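Local coordinates for putative trimethylamine methyltransferase (Rhizobium meliloti, PDB 4YYC), which probably acts as a methyltransferase of the trimethylamine methyltransferase (MttB) family, at residues Asn242-Asn247 with Gly258-Tyr263. Residues are numbered along the deposited sequence; the frame is centred on the assembly and turned at random.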
# COMPACT_ATOMS: atom_id res chain seq x y z
N ASN A 242 18.89 0.73 19.97
CA ASN A 242 20.16 1.17 19.43
C ASN A 242 20.46 0.45 18.16
O ASN A 242 20.38 -0.76 18.12
CB ASN A 242 21.23 1.00 20.49
CG ASN A 242 20.87 1.72 21.76
OD1 ASN A 242 20.90 2.95 21.76
ND2 ASN A 242 20.41 1.01 22.78
N LEU A 243 20.73 1.18 17.08
CA LEU A 243 20.87 0.57 15.78
C LEU A 243 22.24 -0.06 15.60
O LEU A 243 23.24 0.63 15.57
CB LEU A 243 20.61 1.61 14.69
CG LEU A 243 20.61 1.11 13.26
CD1 LEU A 243 19.56 0.07 13.01
CD2 LEU A 243 20.33 2.33 12.38
N ILE A 244 22.26 -1.38 15.44
CA ILE A 244 23.50 -2.16 15.28
C ILE A 244 23.48 -2.76 13.87
O ILE A 244 22.88 -3.84 13.65
CB ILE A 244 23.64 -3.26 16.37
CG1 ILE A 244 23.52 -2.64 17.79
CG2 ILE A 244 24.95 -4.04 16.15
CD1 ILE A 244 24.60 -1.63 18.14
N ASN A 245 24.04 -2.06 12.90
CA ASN A 245 24.06 -2.57 11.56
C ASN A 245 25.13 -3.64 11.35
O ASN A 245 26.19 -3.60 11.97
CB ASN A 245 24.29 -1.46 10.55
CG ASN A 245 23.11 -0.51 10.45
OD1 ASN A 245 23.22 0.66 10.83
ND2 ASN A 245 21.99 -0.98 9.91
N ALA A 246 24.82 -4.61 10.50
CA ALA A 246 25.83 -5.44 9.87
C ALA A 246 26.34 -4.68 8.67
O ALA A 246 25.58 -3.94 8.00
CB ALA A 246 25.29 -6.77 9.41
N ASN A 247 27.61 -4.88 8.38
CA ASN A 247 28.21 -4.46 7.13
C ASN A 247 27.99 -5.58 6.12
O ASN A 247 28.87 -6.36 5.81
CB ASN A 247 29.69 -4.15 7.32
CG ASN A 247 30.32 -3.55 6.08
OD1 ASN A 247 29.62 -3.16 5.14
ND2 ASN A 247 31.65 -3.51 6.06
N GLY A 258 31.28 -2.77 19.14
CA GLY A 258 31.58 -2.02 20.36
C GLY A 258 30.37 -1.38 21.00
O GLY A 258 30.22 -1.45 22.22
N ALA A 259 29.49 -0.79 20.18
CA ALA A 259 28.24 -0.26 20.71
C ALA A 259 27.34 -1.38 21.25
O ALA A 259 26.75 -1.22 22.32
CB ALA A 259 27.50 0.55 19.67
N ALA A 260 27.27 -2.49 20.53
CA ALA A 260 26.45 -3.63 20.96
C ALA A 260 26.90 -4.13 22.32
O ALA A 260 26.06 -4.40 23.19
CB ALA A 260 26.50 -4.76 19.94
N LYS A 261 28.22 -4.21 22.52
CA LYS A 261 28.74 -4.68 23.82
C LYS A 261 28.32 -3.74 24.98
O LYS A 261 27.90 -4.21 26.06
CB LYS A 261 30.26 -4.88 23.78
CG LYS A 261 30.66 -6.01 22.86
CD LYS A 261 32.13 -6.38 22.85
CE LYS A 261 33.03 -5.29 22.38
NZ LYS A 261 34.45 -5.79 22.38
N VAL A 262 28.39 -2.43 24.75
CA VAL A 262 27.98 -1.50 25.80
C VAL A 262 26.50 -1.66 26.13
O VAL A 262 26.13 -1.84 27.27
CB VAL A 262 28.26 -0.04 25.40
CG1 VAL A 262 27.65 0.96 26.40
CG2 VAL A 262 29.75 0.20 25.17
N TYR A 263 25.65 -1.56 25.11
CA TYR A 263 24.24 -1.62 25.36
C TYR A 263 23.76 -2.94 25.93
O TYR A 263 22.99 -2.95 26.91
CB TYR A 263 23.48 -1.24 24.10
CG TYR A 263 23.62 0.25 23.78
CD1 TYR A 263 23.26 1.19 24.73
CD2 TYR A 263 24.12 0.71 22.57
CE1 TYR A 263 23.34 2.54 24.48
CE2 TYR A 263 24.22 2.08 22.33
CZ TYR A 263 23.82 2.96 23.28
OH TYR A 263 23.92 4.31 23.02
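The side-chain amide of Asn242 lies flat on one face of the Tyr263 ring, the two planes only 4° apart and the side chains crossing nearly at right angles. Followed outward, Asn242 CB sits over the same face, 4.0 Å from the ring centroid in a CH-pi contact. CG comes above the ring centre, 3.3 Å from its plane. From there the amide spans the ring: OD1 reaches the phenolic end, 3.3 Å from Tyr263 CZ, and ND2 the opposite end, 3.4 Å from Tyr263 CG. With CG anti to the carbonyl carbon (chi1 -56°), Asn242 brings CG over the ring, and rotation about CB-CG lays the amide flat on it. ND2 is hydrogen-bonded to Ala269 O and Thr240 OG1, and Tyr263 OH to Ser211 O. Two residues along strand 240-245, Ile244 puts CD1 against helix 254-265, 3.9 Å from Ala259 CB and 4.1 Å from Ala260 CB. Residues 242-245 and 258-263 run roughly antiparallel, at 141°, and the helix leads on to strand 269-277, parallel to the first: a beta-alpha-beta crossover. Across this buried interface a polar amide is thus packed by its flat surface; its ND2 hydrogen bonds lie outside the pair and probably hold the plane on which the tyrosine stacks.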